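PDB 3BJX: halocarboxylic acid dehalogenase DehI from Pseudomonas putida, which probably hydrolyses the carbon-halogen bond of 2-haloalkanoic acids, releasing halide and leaving the corresponding hydroxy acid. Local coordinates for residues F52-V56 with Y280-I284; E86-S91 with E238-A243; N129-L133 with I284-T288. All blocks are in the same frame, centred on the assembly; numbering follows the deposited sequence.

Contact 1 of 3, residues F52-V56 with Y280-I284. With SO4 (sulfate ion), chain E.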
loop_
_atom_site.group_PDB
_atom_site.type_symbol
_atom_site.label_atom_id
_atom_site.label_comp_id
_atom_site.label_asym_id
_atom_site.label_seq_id
_atom_site.Cartn_x
_atom_site.Cartn_y
_atom_site.Cartn_z
ATOM N N PHE A 52 -8.652 12.296 -4.359
ATOM C CA PHE A 52 -7.276 12.177 -4.837
ATOM C C PHE A 52 -7.039 10.795 -5.500
ATOM O O PHE A 52 -6.463 10.710 -6.589
ATOM C CB PHE A 52 -6.320 12.414 -3.637
ATOM C CG PHE A 52 -4.831 12.438 -3.981
ATOM C CD1 PHE A 52 -4.373 12.775 -5.247
ATOM C CD2 PHE A 52 -3.884 12.171 -2.976
ATOM C CE1 PHE A 52 -2.998 12.805 -5.521
ATOM C CE2 PHE A 52 -2.518 12.220 -3.233
ATOM C CZ PHE A 52 -2.073 12.538 -4.507
ATOM N N GLY A 53 -7.503 9.726 -4.855
ATOM C CA GLY A 53 -7.342 8.375 -5.374
ATOM C C GLY A 53 -7.989 8.169 -6.727
ATOM O O GLY A 53 -7.438 7.485 -7.597
ATOM N N CYS A 54 -9.171 8.748 -6.908
ATOM C CA CYS A 54 -9.844 8.697 -8.216
ATOM C C CYS A 54 -9.095 9.487 -9.276
ATOM O O CYS A 54 -8.974 9.029 -10.400
ATOM C CB CYS A 54 -11.270 9.198 -8.112
ATOM S SG CYS A 54 -12.284 8.052 -7.227
ATOM N N ARG A 55 -8.590 10.660 -8.904
ATOM C CA ARG A 55 -7.852 11.524 -9.822
ATOM C C ARG A 55 -6.559 10.880 -10.332
ATOM O O ARG A 55 -6.139 11.140 -11.479
ATOM C CB ARG A 55 -7.564 12.897 -9.182
ATOM C CG ARG A 55 -8.815 13.554 -8.594
ATOM C CD ARG A 55 -8.629 15.041 -8.349
ATOM N NE ARG A 55 -7.521 15.389 -7.450
ATOM C CZ ARG A 55 -7.646 15.702 -6.159
ATOM N NH1 ARG A 55 -8.830 15.672 -5.558
ATOM N NH2 ARG A 55 -6.561 16.031 -5.446
ATOM N N VAL A 56 -5.938 10.056 -9.488
ATOM C CA VAL A 56 -4.805 9.236 -9.901
ATOM C C VAL A 56 -5.228 8.093 -10.832
ATOM O O VAL A 56 -4.515 7.780 -11.785
ATOM C CB VAL A 56 -4.007 8.698 -8.677
ATOM C CG1 VAL A 56 -2.917 7.729 -9.115
ATOM C CG2 VAL A 56 -3.412 9.886 -7.876
ATOM N N TYR A 280 -4.357 3.205 -1.790
ATOM C CA TYR A 280 -5.445 4.121 -1.448
ATOM C C TYR A 280 -6.437 3.573 -0.407
ATOM O O TYR A 280 -7.046 4.351 0.300
ATOM C CB TYR A 280 -6.138 4.741 -2.683
ATOM C CG TYR A 280 -5.434 5.982 -3.193
ATOM C CD1 TYR A 280 -5.513 7.200 -2.498
ATOM C CD2 TYR A 280 -4.670 5.939 -4.360
ATOM C CE1 TYR A 280 -4.839 8.332 -2.960
ATOM C CE2 TYR A 280 -4.007 7.065 -4.832
ATOM C CZ TYR A 280 -4.092 8.246 -4.130
ATOM O OH TYR A 280 -3.432 9.349 -4.629
ATOM N N GLN A 281 -6.572 2.252 -0.280
ATOM C CA GLN A 281 -7.284 1.678 0.887
ATOM C C GLN A 281 -6.727 2.234 2.202
ATOM O O GLN A 281 -7.481 2.698 3.055
ATOM C CB GLN A 281 -7.205 0.151 0.902
ATOM C CG GLN A 281 -7.795 -0.542 -0.308
ATOM C CD GLN A 281 -7.741 -2.039 -0.195
ATOM O OE1 GLN A 281 -6.866 -2.701 -0.769
ATOM N NE2 GLN A 281 -8.673 -2.595 0.532
ATOM N N ARG A 282 -5.400 2.207 2.339
ATOM C CA ARG A 282 -4.726 2.627 3.571
ATOM C C ARG A 282 -4.684 4.142 3.699
ATOM O O ARG A 282 -4.772 4.673 4.807
ATOM C CB ARG A 282 -3.294 2.068 3.632
ATOM C CG ARG A 282 -3.179 0.621 4.006
ATOM C CD ARG A 282 -3.479 -0.315 2.850
ATOM N NE ARG A 282 -3.388 -1.705 3.279
ATOM C CZ ARG A 282 -3.851 -2.736 2.589
ATOM N NH1 ARG A 282 -4.392 -2.552 1.386
ATOM N NH2 ARG A 282 -3.730 -3.964 3.089
ATOM N N PHE A 283 -4.557 4.824 2.564
ATOM C CA PHE A 283 -4.455 6.277 2.525
ATOM C C PHE A 283 -5.744 6.903 3.015
ATOM O O PHE A 283 -5.721 7.755 3.931
ATOM C CB PHE A 283 -4.077 6.756 1.114
ATOM C CG PHE A 283 -3.965 8.267 0.972
ATOM C CD1 PHE A 283 -2.725 8.887 0.970
ATOM C CD2 PHE A 283 -5.099 9.060 0.828
ATOM C CE1 PHE A 283 -2.602 10.260 0.838
ATOM C CE2 PHE A 283 -4.996 10.446 0.691
ATOM C CZ PHE A 283 -3.742 11.041 0.702
ATOM N N ILE A 284 -6.862 6.464 2.417
ATOM C CA ILE A 284 -8.205 6.928 2.784
ATOM C C ILE A 284 -8.524 6.580 4.230
ATOM O O ILE A 284 -8.988 7.443 4.982
ATOM C CB ILE A 284 -9.328 6.320 1.924
ATOM C CG1 ILE A 284 -9.006 6.368 0.427
ATOM C CG2 ILE A 284 -10.682 7.010 2.266
ATOM C CD1 ILE A 284 -9.220 7.667 -0.224
HETATM S S SO4 E . -9.023 12.451 -0.754
HETATM O O1 SO4 E . -9.945 13.007 0.255
HETATM O O2 SO4 E . -9.385 11.064 -1.046
HETATM O O3 SO4 E . -9.133 13.243 -1.971
HETATM O O4 SO4 E . -7.632 12.479 -0.300
#

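Contact 2 of 3, residues E86-S91 with E238-A243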
loop_
_atom_site.group_PDB
_atom_site.type_symbol
_atom_site.label_atom_id
_atom_site.label_comp_id
_atom_site.label_asym_id
_atom_site.label_seq_id
_atom_site.Cartn_x
_atom_site.Cartn_y
_atom_site.Cartn_z
ATOM N N GLU A 86 -21.077 3.533 9.587
ATOM C CA GLU A 86 -20.362 2.680 10.559
ATOM C C GLU A 86 -18.866 3.000 10.599
ATOM O O GLU A 86 -18.305 3.258 11.692
ATOM C CB GLU A 86 -20.559 1.180 10.258
ATOM C CG GLU A 86 -19.570 0.273 11.004
ATOM C CD GLU A 86 -19.877 -1.219 10.932
ATOM O OE1 GLU A 86 -20.750 -1.634 10.154
ATOM O OE2 GLU A 86 -19.208 -2.000 11.667
ATOM N N LEU A 87 -18.231 2.965 9.417
ATOM C CA LEU A 87 -16.807 3.313 9.262
ATOM C C LEU A 87 -16.501 4.684 9.826
ATOM O O LEU A 87 -15.520 4.841 10.528
ATOM C CB LEU A 87 -16.335 3.235 7.804
ATOM C CG LEU A 87 -16.348 1.866 7.112
ATOM C CD1 LEU A 87 -16.266 2.021 5.612
ATOM C CD2 LEU A 87 -15.230 0.924 7.636
ATOM N N ARG A 88 -17.343 5.675 9.534
ATOM C CA ARG A 88 -17.200 7.012 10.142
ATOM C C ARG A 88 -17.190 6.999 11.663
ATOM O O ARG A 88 -16.375 7.670 12.294
ATOM C CB ARG A 88 -18.298 7.964 9.659
ATOM C CG ARG A 88 -18.015 9.427 10.037
ATOM C CD ARG A 88 -19.023 10.372 9.429
ATOM N NE ARG A 88 -19.239 10.144 8.008
ATOM C CZ ARG A 88 -20.329 9.572 7.498
ATOM N NH1 ARG A 88 -21.310 9.165 8.306
ATOM N NH2 ARG A 88 -20.435 9.388 6.178
ATOM N N GLU A 89 -18.112 6.252 12.244
ATOM C CA GLU A 89 -18.214 6.108 13.691
ATOM C C GLU A 89 -16.994 5.393 14.319
ATOM O O GLU A 89 -16.481 5.818 15.350
ATOM C CB GLU A 89 -19.469 5.310 13.994
ATOM C CG GLU A 89 -20.296 5.844 15.074
ATOM C CD GLU A 89 -21.104 4.758 15.731
ATOM O OE1 GLU A 89 -21.376 3.725 15.068
ATOM O OE2 GLU A 89 -21.443 4.937 16.925
ATOM N N ARG A 90 -16.568 4.289 13.713
ATOM C CA ARG A 90 -15.369 3.557 14.126
ATOM C C ARG A 90 -14.045 4.337 14.071
ATOM O O ARG A 90 -13.090 3.966 14.779
ATOM C CB ARG A 90 -15.201 2.309 13.278
ATOM C CG ARG A 90 -16.205 1.222 13.541
ATOM C CD ARG A 90 -15.824 0.096 12.631
ATOM N NE ARG A 90 -16.654 -1.082 12.784
ATOM C CZ ARG A 90 -16.376 -2.089 13.595
ATOM N NH1 ARG A 90 -15.301 -2.045 14.384
ATOM N NH2 ARG A 90 -17.188 -3.135 13.613
ATOM N N SER A 91 -13.988 5.393 13.246
ATOM C CA SER A 91 -12.776 6.230 13.082
ATOM C C SER A 91 -12.272 6.919 14.347
ATOM O O SER A 91 -11.119 7.385 14.397
ATOM C CB SER A 91 -13.001 7.293 12.030
ATOM O OG SER A 91 -13.439 6.703 10.831
ATOM N N GLU A 238 -8.137 -1.585 11.264
ATOM C CA GLU A 238 -9.551 -1.894 11.536
ATOM C C GLU A 238 -10.532 -1.361 10.480
ATOM O O GLU A 238 -11.474 -2.048 10.105
ATOM C CB GLU A 238 -9.945 -1.392 12.932
ATOM C CG GLU A 238 -11.444 -1.238 13.146
ATOM C CD GLU A 238 -11.754 -0.612 14.474
ATOM O OE1 GLU A 238 -10.841 -0.614 15.318
ATOM O OE2 GLU A 238 -12.887 -0.127 14.674
ATOM N N LEU A 239 -10.305 -0.136 10.018
ATOM C CA LEU A 239 -11.083 0.447 8.940
ATOM C C LEU A 239 -10.873 -0.265 7.629
ATOM O O LEU A 239 -11.850 -0.587 6.955
ATOM C CB LEU A 239 -10.729 1.923 8.769
ATOM C CG LEU A 239 -11.734 2.942 9.278
ATOM C CD1 LEU A 239 -12.195 2.586 10.660
ATOM C CD2 LEU A 239 -11.097 4.343 9.234
ATOM N N VAL A 240 -9.609 -0.501 7.264
ATOM C CA VAL A 240 -9.262 -1.254 6.044
ATOM C C VAL A 240 -9.995 -2.606 5.994
ATOM O O VAL A 240 -10.647 -2.931 5.001
ATOM C CB VAL A 240 -7.695 -1.469 5.877
ATOM C CG1 VAL A 240 -7.400 -2.335 4.697
ATOM C CG2 VAL A 240 -6.958 -0.164 5.741
ATOM N N THR A 241 -9.883 -3.366 7.081
ATOM C CA THR A 241 -10.527 -4.674 7.247
ATOM C C THR A 241 -12.055 -4.576 7.210
ATOM O O THR A 241 -12.700 -5.267 6.434
ATOM C CB THR A 241 -10.140 -5.302 8.582
ATOM O OG1 THR A 241 -8.713 -5.387 8.692
ATOM C CG2 THR A 241 -10.726 -6.678 8.694
ATOM N N ARG A 242 -12.624 -3.713 8.047
ATOM C CA ARG A 242 -14.071 -3.532 8.103
ATOM C C ARG A 242 -14.685 -3.150 6.751
ATOM O O ARG A 242 -15.657 -3.770 6.322
ATOM C CB ARG A 242 -14.448 -2.525 9.190
ATOM C CG ARG A 242 -15.964 -2.372 9.420
ATOM C CD ARG A 242 -16.604 -3.726 9.675
ATOM N NE ARG A 242 -18.045 -3.617 9.829
ATOM C CZ ARG A 242 -18.901 -4.559 9.461
ATOM N NH1 ARG A 242 -18.455 -5.681 8.897
ATOM N NH2 ARG A 242 -20.202 -4.374 9.664
ATOM N N ALA A 243 -14.107 -2.144 6.089
ATOM C CA ALA A 243 -14.489 -1.756 4.726
ATOM C C ALA A 243 -14.437 -2.916 3.727
ATOM O O ALA A 243 -15.271 -2.989 2.835
ATOM C CB ALA A 243 -13.626 -0.599 4.243
#

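Contact 3 of 3, residues N129-L133 with I284-T288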
loop_
_atom_site.group_PDB
_atom_site.type_symbol
_atom_site.label_atom_id
_atom_site.label_comp_id
_atom_site.label_asym_id
_atom_site.label_seq_id
_atom_site.Cartn_x
_atom_site.Cartn_y
_atom_site.Cartn_z
ATOM N N ASN A 129 -15.303 10.777 3.108
ATOM C CA ASN A 129 -14.046 10.043 3.274
ATOM C C ASN A 129 -14.295 8.548 3.418
ATOM O O ASN A 129 -13.744 7.775 2.638
ATOM C CB ASN A 129 -13.178 10.630 4.419
ATOM C CG ASN A 129 -12.147 11.652 3.929
ATOM O OD1 ASN A 129 -11.947 11.818 2.723
ATOM N ND2 ASN A 129 -11.482 12.333 4.863
ATOM N N PRO A 130 -15.170 8.143 4.375
ATOM C CA PRO A 130 -15.601 6.733 4.495
ATOM C C PRO A 130 -16.303 6.196 3.231
ATOM O O PRO A 130 -16.140 5.004 2.877
ATOM C CB PRO A 130 -16.579 6.746 5.684
ATOM C CG PRO A 130 -16.971 8.189 5.885
ATOM C CD PRO A 130 -15.792 9.000 5.408
ATOM N N LYS A 131 -17.061 7.050 2.542
ATOM C CA LYS A 131 -17.719 6.597 1.283
ATOM C C LYS A 131 -16.675 6.207 0.240
ATOM O O LYS A 131 -16.761 5.129 -0.367
ATOM C CB LYS A 131 -18.690 7.639 0.730
ATOM C CG LYS A 131 -19.744 8.041 1.732
ATOM C CD LYS A 131 -20.839 8.862 1.133
ATOM C CE LYS A 131 -21.921 7.976 0.550
ATOM N NZ LYS A 131 -23.088 8.807 0.073
ATOM N N TYR A 132 -15.666 7.062 0.075
ATOM C CA TYR A 132 -14.549 6.768 -0.807
ATOM C C TYR A 132 -13.743 5.551 -0.403
ATOM O O TYR A 132 -13.229 4.852 -1.253
ATOM C CB TYR A 132 -13.616 7.971 -0.942
ATOM C CG TYR A 132 -14.085 8.959 -1.950
ATOM C CD1 TYR A 132 -14.197 8.605 -3.298
ATOM C CD2 TYR A 132 -14.420 10.271 -1.567
ATOM C CE1 TYR A 132 -14.649 9.536 -4.244
ATOM C CE2 TYR A 132 -14.844 11.196 -2.497
ATOM C CZ TYR A 132 -14.972 10.824 -3.831
ATOM O OH TYR A 132 -15.380 11.759 -4.743
ATOM N N LEU A 133 -13.598 5.316 0.889
ATOM C CA LEU A 133 -12.958 4.086 1.370
ATOM C C LEU A 133 -13.676 2.816 0.877
ATOM O O LEU A 133 -13.030 1.802 0.653
ATOM C CB LEU A 133 -12.842 4.087 2.908
ATOM C CG LEU A 133 -12.153 2.918 3.618
ATOM C CD1 LEU A 133 -10.720 2.639 3.063
ATOM C CD2 LEU A 133 -12.135 3.127 5.154
ATOM N N ILE A 284 -6.862 6.464 2.417
ATOM C CA ILE A 284 -8.205 6.928 2.784
ATOM C C ILE A 284 -8.524 6.580 4.230
ATOM O O ILE A 284 -8.988 7.443 4.982
ATOM C CB ILE A 284 -9.328 6.320 1.924
ATOM C CG1 ILE A 284 -9.006 6.368 0.427
ATOM C CG2 ILE A 284 -10.682 7.010 2.266
ATOM C CD1 ILE A 284 -9.220 7.667 -0.224
ATOM N N ALA A 285 -8.320 5.320 4.619
ATOM C CA ALA A 285 -8.434 4.947 6.049
ATOM C C ALA A 285 -7.666 5.940 6.933
ATOM O O ALA A 285 -8.247 6.503 7.867
ATOM C CB ALA A 285 -7.985 3.518 6.315
ATOM N N ASP A 286 -6.386 6.182 6.635
ATOM C CA ASP A 286 -5.568 7.083 7.464
ATOM C C ASP A 286 -6.194 8.460 7.521
ATOM O O ASP A 286 -6.272 9.061 8.606
ATOM C CB ASP A 286 -4.151 7.259 6.907
ATOM C CG ASP A 286 -3.330 5.981 6.921
ATOM O OD1 ASP A 286 -3.668 5.009 7.620
ATOM O OD2 ASP A 286 -2.313 5.962 6.214
ATOM N N ILE A 287 -6.589 8.975 6.346
ATOM C CA ILE A 287 -7.132 10.324 6.248
ATOM C C ILE A 287 -8.491 10.395 6.912
ATOM O O ILE A 287 -8.780 11.379 7.601
ATOM C CB ILE A 287 -7.189 10.892 4.784
ATOM C CG1 ILE A 287 -5.794 10.944 4.130
ATOM C CG2 ILE A 287 -7.791 12.289 4.779
ATOM C CD1 ILE A 287 -4.765 11.832 4.838
ATOM N N THR A 288 -9.319 9.366 6.719
ATOM C CA THR A 288 -10.593 9.276 7.422
ATOM C C THR A 288 -10.390 9.495 8.937
ATOM O O THR A 288 -11.116 10.276 9.571
ATOM C CB THR A 288 -11.383 7.933 7.146
ATOM O OG1 THR A 288 -11.800 7.861 5.775
ATOM C CG2 THR A 288 -12.652 7.885 8.005
HETATM O O HOH W 1 -12.578 12.091 7.880
#

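Contact 1 of 3, residues F52-V56 with Y280-I284
Gly53 presents its bare CA to the flat face of Tyr280, 3.3 Å from the ring centroid and almost on the ring normal, a CH-pi contact. A CB on this residue would lie very close to Tyr280 CD1, so glycine suits the hollow into which the ring presses. The phenol end is a second bump. Tyr280 OH sits over the centre of the Phe52 ring, and the two rings make a T-shaped pair with planes at 84°. Val56 CG2 lies 3.3 Å from Tyr280 OH. With its CG anti to the backbone N (chi1 -175°), Phe52 reaches across and turns its own edge toward the face of Phe283, in an offset edge-to-face pair with centroids 5.8 Å apart. The three rings form an aromatic cluster in the all-helical core, where the segments of helix 52-57 and helix 267-299 run roughly antiparallel, at 154°. Tyr280 OH finds its hydrogen bond at His199. Phe52 N, at the start of helix 52-57, donates a nearly straight 2.6 Å bond to sulfate O3; Ser203 and Trp49 also hold this ion. A backbone N-H at a helix start suits an anion, so this sulfate, probably from the crystallisation liquor, may mark an anion-binding pocket.

Contact 2 of 3, residues E86-S91 with E238-A243
Glu86 OE2 is gripped by three N-H groups from two arginines, one on each helix. Arg242 reaches it from across the contact with NE, 2.7 Å from Glu86 OE2 and well above the carboxylate plane, while Arg242 NH2 takes Glu86 OE1 on its syn side at 2.8 Å. The grip is thus side-on, one nitrogen to each oxygen, although the two planes are 56° apart. The bend of Arg242 at chi2 (53°) brings its guanidinium to this carboxylate. Arg90, one turn along from Glu86 on the same helix, puts both NE and NH2 on Glu86 OE2, which lies in its guanidinium plane. Its remaining nitrogen reaches across to the facing helix: Arg90 NH1 donates to Glu238 OE2 at 3.1 Å, again from above the carboxylate plane. Arginine suits this place because its planar group offers donors on two edges, and with a leucine here Glu238 OE2 would probably lose its facing mate and Glu86 OE2 two of the three N-H groups that grip it. On the more buried side, Leu87 rests CD2 on the backbone of the other helix, 3.6 Å from Ala243 N, with its CD1 4.0 Å from Ala243 CB; the small alanine lets the leucine in. Leu239 CD1 packs on Arg90 CB and its CD2 on Ser91 OG, a hydroxyl that bonds back to Leu87 O. The segments, from helix 78-90 and helix 230-248, run antiparallel, their axes 10.3 Å apart, and their apolar side faces helices 112-143 and 267-299. Glu86 OE2 lies between the two guanidinium groups, which probably lets Arg90 NH2 and Arg242 NE approach to 3.9 Å. With Glu245 also holding Arg242 and Lys235 holding Glu238, the alternating charges tie the partly exposed edge of the helix pair together.

Contact 3 of 3, residues N129-L133 with I284-T288
Ile284 pushes CG2 into the backbone of the facing helix, 3.2 Å from Asn129 O and 3.6 Å from Leu133 N, the two atoms of a helical hydrogen bond. This methyl lies anti to the backbone N, which aims it across the contact, and Leu133 CB flanks it. Beta-branching suits the spot: it gives Ile284 a methyl, CG2, close to the main chain, able to lie flat against the facing turn. Ala285 turns its CB away, where helix 230-248 covers it, so Leu133 meets mainly its backbone: Leu133 CD1 lies 3.9 Å from Ala285 N, with CD2 touching the CB. The two segments make an antiparallel pair whose axes pass 9.1 Å apart with a crossing angle of -164°, joining helix 112-143 to helix 267-299 in the middle of an all-alpha fold. The first of these is kinked at Pro130, whose nitrogen has no N-H to give to the preceding turn. Ile287 sets CG2 against Asn129 ND2 at 3.7 Å, although the rest of its side chain leads off toward helix 203-208. Thr288 comes last. Its OG1 rests 3.4 Å from Asn129 CB and near Pro130 N, while its hydroxyl proton goes back to Ile284 O from above the carbonyl plane, a bond that lets a polar group lie buried in a helix interface. A water accepts from Asn129 ND2 and donates to Thr288 O at 2.9 Å, bridging the two helices; the same amide nitrogen also bonds to Asp204, and a bound sulfate lies about 3 Å from the Asn129 side chain.

Contacts 1 and 3 lie in the buried core, their centres about 8 Å apart, and both use helix 267-299: Ile284 belongs to each. Contact 2 sits farther out, about 14 Å from the centre of the chain, and is only partly buried. Chemistry follows place. Aromatic rings dominate contact 1, aliphatic branches and a bridging water contact 3, and a charged network contact 2, where solvent is closer. Contacts 2 and 3 still meet, through Ser91 with Thr288 and Ala243 with Leu133, so helices 78-90, 112-143, 230-248 and 267-299 pack as one bundle. Contact 1 alone reaches the second subunit, where Val56 packs on its Ala271.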